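Side-chain contacts in envelope glycoprotein (PDB 5ZKX), which probably drives fusion of the viral and host membranes as a trimeric glycoprotein related to baculovirus gp64, caught here in its postfusion form: residues I165-P168 against N169-R173; G416-S419 against D420-G423; S430-A433 against L434-T437. All blocks are in the same frame, centred on the assembly; numbering follows the deposited sequence.

The three contacts follow one another along the chain, each within one continuous segment. Contact 1 is the turn and adjoining strand ends of the beta hairpin formed by strands 162-166 and 172-174. Contact 2 is the turn that leads into helix 422-437, and contact 3 is the C-terminal part of that helix. The centres of contacts 1 and 2 are 12 Å apart, and they touch: Val418 packs on Val166 and Pro168. Contacts 2 and 3 have centres 19 Å apart, and those of 1 and 3 are 22 Å apart, with no touch. Contacts 2 and 3 both touch the second subunit, and contact 3 also the third, consistent with this part lying where subunits meet.

Contact 1. Residues I165-P168 against N169-R173; sequences IVMP and NGTTR
Thr171 O takes the backbone N-H of Met167 at 2.7 Å. The side chain of Met167 folds over the same oxygen, with CB 3.2 Å from Thr171 O and CG close by. Its CG stands anti to the carbonyl carbon, and bends at chi2 (-70°) and chi3 (123°) turn the chain along the hairpin, so that CE ends near CB of Arg173. Asn169 OD1 comes against Met167 CB from the turn side at 3.1 Å. That oxygen accepts the N-H of Thr171 at 2.8 Å, from above the plane of the amide. This is an Asx turn, and it fixes the rotation of the Asn169 side chain. Further along, Ile165 and Arg173 form a hydrogen-bonded antiparallel pair. Ile165 N reaches Arg173 O at 2.8 Å, and Arg173 N returns the bond to Ile165 O. The Arg173 side chain leads away from the hairpin and makes a cation-pi contact with Trp183, which Ile165 and Met167 also touch. Val166 and Thr172 share the other face of the sheet, where Val166 CG1 meets Thr172 OG1 at 3.8 Å. Trp424 of helix 422-437 packs on Met167 and Pro168. A type I turn runs from Met167 to Gly170, closed by Gly170 N to Met167 O at 3.0 Å. Gly170 has a positive phi (104°), and Met167 N bonds one residue beyond it. This is the type I turn with a G1 beta bulge, a classic way to close a two-stranded antiparallel hairpin.

Contact 2. Residues G416-S419 against D420-G423; sequences GVVS and DEDG
Val418 to Glu421 form a type I turn, closed by the bond from Glu421 N to Val418 O at 2.9 Å. A weak bond from Asp420 N to Val417 O, 3.3 Å, adds a second overlapping link. The turn delivers the chain to helix 422-437, with Glu421 at the N-cap position. Thr425 OG1, in the first turn of that helix, lies within hydrogen-bonding reach of the backbone oxygens of both Ser419 and Glu421, its one proton shared or alternating between them. The Glu421 side chain lies across Val418: its CG is 3.2 Å from Val418 O, and OE2 rests 3.6 Å from Val418 CG2. CG stands beside the backbone N (chi1 -67°), and the extended chain beyond it lays the carboxylate against Val418, with OE2 near CA as well as CG2. OE2 also has a long, weak ion pair with Arg153. On Val417, CG2 stands between the backbone N and the carbonyl carbon and meets Asp420 OD2 at 3.3 Å. The same OD2 accepts a weak hydrogen bond from Ala281 N of the second subunit. The other oxygen, Asp420 OD1, accepts from a water at 3.1 Å, and that water is 2.6 Å from Ser419 OG, bridging the two side chains.

Contact 3. Residues S430-A433 against L434-T437; sequences SKQA and LLDT
Gln432 and Asp436 meet through backbone and side chain, one turn apart on the helix. The backbone bonds come first. Asp436 N donates to Gln432 O at 2.9 Å, and Thr437 N to Ala433 O at 2.9 Å. Leu434 N reaches Ser430 O at 3.0 Å, and Leu435 N reaches Lys431 O at 3.1 Å. All four are the i to i+4 bonds of a regular alpha helix, here the C-terminal part of helix 422-437. Ser430 O also accepts from Arg142 NH2, so this helix oxygen is shared with the sheet strand 134-148. Polar side chains make the second group. The Asp436 carboxylate turns back over its own helix, with CG 3.4 Å from Gln432 O. Its CG stands opposite the carbonyl carbon (chi1 -80°), which brings it towards the preceding turn. The Gln432 side chain crosses it obliquely, the amide plane 65° from the carboxylate plane. At Thr437, OG1 points opposite the backbone N (chi1 -172°) and hydrogen-bonds to Leu123 O. The methyl CG2 is thereby turned inwards, 3.4 Å from Ala433 O.

Van der Waals packing of the leucines makes the third group. Leu434 CB sits 3.5 Å from Lys431 O, while the end of its side chain leads away. Leu435 lays its CB 3.5 Å from Gln432 O. Its side chain crosses that of Gln432 at about a right angle. Leu435 packs on Gln432 of the third subunit, and Gln432 and Asp436 pack on Leu435 of the second subunit.

Contact 1. Residues I165-P168 against N169-R173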
loop_
_atom_site.group_PDB
_atom_site.type_symbol
_atom_site.label_atom_id
_atom_site.label_comp_id
_atom_site.label_asym_id
_atom_site.label_seq_id
_atom_site.Cartn_x
_atom_site.Cartn_y
_atom_site.Cartn_z
ATOM N N ILE A 165 22.597 1.837 -7.987
ATOM C CA ILE A 165 21.448 2.690 -8.254
ATOM C C ILE A 165 20.453 1.883 -9.070
ATOM O O ILE A 165 20.823 1.251 -10.068
ATOM C CB ILE A 165 21.854 3.974 -8.993
ATOM C CG1 ILE A 165 23.013 4.658 -8.271
ATOM C CG2 ILE A 165 20.660 4.918 -9.102
ATOM C CD1 ILE A 165 23.828 5.581 -9.148
ATOM N N VAL A 166 19.194 1.890 -8.642
ATOM C CA VAL A 166 18.131 1.152 -9.311
ATOM C C VAL A 166 17.400 2.099 -10.249
ATOM O O VAL A 166 16.965 3.185 -9.842
ATOM C CB VAL A 166 17.168 0.512 -8.292
ATOM C CG1 VAL A 166 17.859 -0.626 -7.565
ATOM C CG2 VAL A 166 16.681 1.542 -7.289
ATOM N N MET A 167 17.290 1.703 -11.509
ATOM C CA MET A 167 16.560 2.487 -12.486
ATOM C C MET A 167 15.074 2.155 -12.418
ATOM O O MET A 167 14.690 1.076 -11.958
ATOM C CB MET A 167 17.102 2.218 -13.887
ATOM C CG MET A 167 18.596 2.459 -14.038
ATOM S SD MET A 167 19.016 4.210 -13.944
ATOM C CE MET A 167 20.185 4.219 -12.595
ATOM N N PRO A 168 14.212 3.079 -12.843
ATOM C CA PRO A 168 12.773 2.774 -12.850
ATOM C C PRO A 168 12.406 1.580 -13.719
ATOM O O PRO A 168 11.379 0.940 -13.466
ATOM C CB PRO A 168 12.145 4.075 -13.366
ATOM C CG PRO A 168 13.113 5.135 -12.952
ATOM C CD PRO A 168 14.477 4.510 -13.080
ATOM N N ASN A 169 13.212 1.249 -14.728
ATOM C CA ASN A 169 12.916 0.091 -15.563
ATOM C C ASN A 169 13.343 -1.226 -14.929
ATOM O O ASN A 169 13.067 -2.286 -15.501
ATOM C CB ASN A 169 13.581 0.235 -16.935
ATOM C CG ASN A 169 15.092 0.310 -16.852
ATOM O OD1 ASN A 169 15.677 0.176 -15.780
ATOM N ND2 ASN A 169 15.735 0.524 -17.996
ATOM N N GLY A 170 14.008 -1.186 -13.774
ATOM C CA GLY A 170 14.496 -2.370 -13.106
ATOM C C GLY A 170 15.986 -2.595 -13.243
ATOM O O GLY A 170 16.562 -3.338 -12.440
ATOM N N THR A 171 16.618 -1.970 -14.232
ATOM C CA THR A 171 18.049 -2.125 -14.440
ATOM C C THR A 171 18.828 -1.496 -13.287
ATOM O O THR A 171 18.408 -0.501 -12.691
ATOM C CB THR A 171 18.446 -1.503 -15.786
ATOM O OG1 THR A 171 18.158 -2.432 -16.839
ATOM C CG2 THR A 171 19.925 -1.138 -15.839
ATOM N N THR A 172 19.959 -2.107 -12.955
ATOM C CA THR A 172 20.812 -1.661 -11.866
ATOM C C THR A 172 22.133 -1.143 -12.423
ATOM O O THR A 172 22.655 -1.674 -13.409
ATOM C CB THR A 172 21.043 -2.806 -10.869
ATOM O OG1 THR A 172 20.458 -2.463 -9.607
ATOM C CG2 THR A 172 22.525 -3.111 -10.684
ATOM N N ARG A 173 22.657 -0.088 -11.803
ATOM C CA ARG A 173 23.929 0.500 -12.202
ATOM C C ARG A 173 24.828 0.589 -10.980
ATOM O O ARG A 173 24.459 1.212 -9.979
ATOM C CB ARG A 173 23.735 1.884 -12.824
ATOM C CG ARG A 173 25.031 2.658 -13.007
ATOM C CD ARG A 173 24.852 3.805 -13.988
ATOM N NE ARG A 173 24.821 3.345 -15.373
ATOM C CZ ARG A 173 25.894 3.242 -16.147
ATOM N NH1 ARG A 173 25.776 2.813 -17.395
ATOM N NH2 ARG A 173 27.089 3.570 -15.671
#

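Contact 2. Residues G416-S419 against D420-G423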
loop_
_atom_site.group_PDB
_atom_site.type_symbol
_atom_site.label_atom_id
_atom_site.label_comp_id
_atom_site.label_asym_id
_atom_site.label_seq_id
_atom_site.Cartn_x
_atom_site.Cartn_y
_atom_site.Cartn_z
ATOM N N GLY A 416 7.695 4.254 -0.635
ATOM C CA GLY A 416 7.140 4.469 -1.959
ATOM C C GLY A 416 7.887 3.721 -3.045
ATOM O O GLY A 416 8.690 2.818 -2.791
ATOM N N VAL A 417 7.617 4.119 -4.290
ATOM C CA VAL A 417 8.168 3.443 -5.459
ATOM C C VAL A 417 9.296 4.274 -6.064
ATOM O O VAL A 417 9.462 5.461 -5.775
ATOM C CB VAL A 417 7.075 3.142 -6.512
ATOM C CG1 VAL A 417 5.979 2.284 -5.902
ATOM C CG2 VAL A 417 6.507 4.432 -7.079
ATOM N N VAL A 418 10.083 3.629 -6.933
ATOM C CA VAL A 418 11.267 4.270 -7.505
ATOM C C VAL A 418 10.876 5.391 -8.464
ATOM O O VAL A 418 11.487 6.467 -8.462
ATOM C CB VAL A 418 12.159 3.221 -8.197
ATOM C CG1 VAL A 418 13.090 3.883 -9.203
ATOM C CG2 VAL A 418 12.964 2.439 -7.168
ATOM N N SER A 419 9.861 5.159 -9.302
ATOM C CA SER A 419 9.462 6.172 -10.274
ATOM C C SER A 419 9.030 7.468 -9.598
ATOM O O SER A 419 9.125 8.543 -10.199
ATOM C CB SER A 419 8.341 5.633 -11.165
ATOM O OG SER A 419 7.328 5.003 -10.402
ATOM N N ASP A 420 8.571 7.394 -8.350
ATOM C CA ASP A 420 8.151 8.585 -7.624
ATOM C C ASP A 420 9.317 9.383 -7.061
ATOM O O ASP A 420 9.089 10.462 -6.509
ATOM C CB ASP A 420 7.209 8.204 -6.482
ATOM C CG ASP A 420 5.795 7.949 -6.952
ATOM O OD1 ASP A 420 5.421 8.442 -8.036
ATOM O OD2 ASP A 420 5.054 7.256 -6.228
ATOM N N GLU A 421 10.544 8.884 -7.172
ATOM C CA GLU A 421 11.691 9.612 -6.650
ATOM C C GLU A 421 11.897 10.907 -7.424
ATOM O O GLU A 421 11.561 11.011 -8.604
ATOM C CB GLU A 421 12.945 8.748 -6.713
ATOM C CG GLU A 421 12.894 7.554 -5.777
ATOM C CD GLU A 421 14.082 6.631 -5.933
ATOM O OE1 GLU A 421 15.095 7.054 -6.528
ATOM O OE2 GLU A 421 14.003 5.480 -5.463
ATOM N N ASP A 422 12.452 11.907 -6.735
ATOM C CA ASP A 422 12.541 13.248 -7.305
ATOM C C ASP A 422 13.346 13.260 -8.599
ATOM O O ASP A 422 12.977 13.943 -9.561
ATOM C CB ASP A 422 13.158 14.206 -6.287
ATOM C CG ASP A 422 12.131 14.779 -5.337
ATOM O OD1 ASP A 422 10.943 14.412 -5.454
ATOM O OD2 ASP A 422 12.511 15.601 -4.477
ATOM N N GLY A 423 14.450 12.516 -8.642
ATOM C CA GLY A 423 15.271 12.509 -9.841
ATOM C C GLY A 423 14.570 11.862 -11.019
ATOM O O GLY A 423 14.559 12.407 -12.126
HETATM O O HOH W 1 5.256 6.513 -10.489
#

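Contact 3. Residues S430-A433 against L434-T437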
loop_
_atom_site.group_PDB
_atom_site.type_symbol
_atom_site.label_atom_id
_atom_site.label_comp_id
_atom_site.label_asym_id
_atom_site.label_seq_id
_atom_site.Cartn_x
_atom_site.Cartn_y
_atom_site.Cartn_z
ATOM N N SER A 430 10.572 15.761 -17.918
ATOM C CA SER A 430 11.321 16.330 -19.034
ATOM C C SER A 430 11.006 15.605 -20.336
ATOM O O SER A 430 10.784 16.236 -21.375
ATOM C CB SER A 430 12.817 16.270 -18.729
ATOM O OG SER A 430 13.562 16.082 -19.914
ATOM N N LYS A 431 10.979 14.270 -20.297
ATOM C CA LYS A 431 10.653 13.500 -21.492
ATOM C C LYS A 431 9.228 13.771 -21.948
ATOM O O LYS A 431 8.956 13.844 -23.152
ATOM C CB LYS A 431 10.854 12.010 -21.224
ATOM C CG LYS A 431 12.284 11.632 -20.893
ATOM C CD LYS A 431 12.451 10.123 -20.803
ATOM C CE LYS A 431 13.904 9.749 -20.538
ATOM N NZ LYS A 431 14.072 8.305 -20.214
ATOM N N GLN A 432 8.302 13.913 -21.000
ATOM C CA GLN A 432 6.924 14.227 -21.357
ATOM C C GLN A 432 6.825 15.612 -21.980
ATOM O O GLN A 432 6.016 15.835 -22.889
ATOM C CB GLN A 432 6.029 14.119 -20.121
ATOM C CG GLN A 432 4.550 14.326 -20.398
ATOM C CD GLN A 432 4.002 13.352 -21.421
ATOM O OE1 GLN A 432 3.375 13.754 -22.397
ATOM N NE2 GLN A 432 4.236 12.065 -21.200
ATOM N N ALA A 433 7.645 16.553 -21.510
ATOM C CA ALA A 433 7.652 17.889 -22.093
ATOM C C ALA A 433 8.169 17.859 -23.526
ATOM O O ALA A 433 7.666 18.588 -24.388
ATOM C CB ALA A 433 8.494 18.831 -21.235
ATOM N N LEU A 434 9.172 17.020 -23.797
ATOM C CA LEU A 434 9.661 16.873 -25.163
ATOM C C LEU A 434 8.571 16.333 -26.079
ATOM O O LEU A 434 8.405 16.809 -27.206
ATOM C CB LEU A 434 10.884 15.959 -25.189
ATOM C CG LEU A 434 11.482 15.701 -26.573
ATOM C CD1 LEU A 434 12.053 16.983 -27.149
ATOM C CD2 LEU A 434 12.548 14.620 -26.505
ATOM N N LEU A 435 7.817 15.337 -25.610
ATOM C CA LEU A 435 6.671 14.864 -26.377
ATOM C C LEU A 435 5.669 15.986 -26.606
ATOM O O LEU A 435 5.145 16.145 -27.714
ATOM C CB LEU A 435 6.000 13.695 -25.658
ATOM C CG LEU A 435 6.700 12.338 -25.720
ATOM C CD1 LEU A 435 5.926 11.316 -24.906
ATOM C CD2 LEU A 435 6.864 11.867 -27.158
ATOM N N ASP A 436 5.400 16.783 -25.570
ATOM C CA ASP A 436 4.388 17.829 -25.684
ATOM C C ASP A 436 4.804 18.905 -26.680
ATOM O O ASP A 436 3.958 19.452 -27.396
ATOM C CB ASP A 436 4.116 18.451 -24.315
ATOM C CG ASP A 436 3.185 17.611 -23.463
ATOM O OD1 ASP A 436 2.800 16.506 -23.901
ATOM O OD2 ASP A 436 2.837 18.061 -22.352
ATOM N N THR A 437 6.097 19.225 -26.745
ATOM C CA THR A 437 6.547 20.296 -27.624
ATOM C C THR A 437 6.744 19.840 -29.065
ATOM O O THR A 437 6.743 20.681 -29.969
ATOM C CB THR A 437 7.849 20.914 -27.096
ATOM O OG1 THR A 437 8.175 22.077 -27.867
ATOM C CG2 THR A 437 8.998 19.926 -27.189
#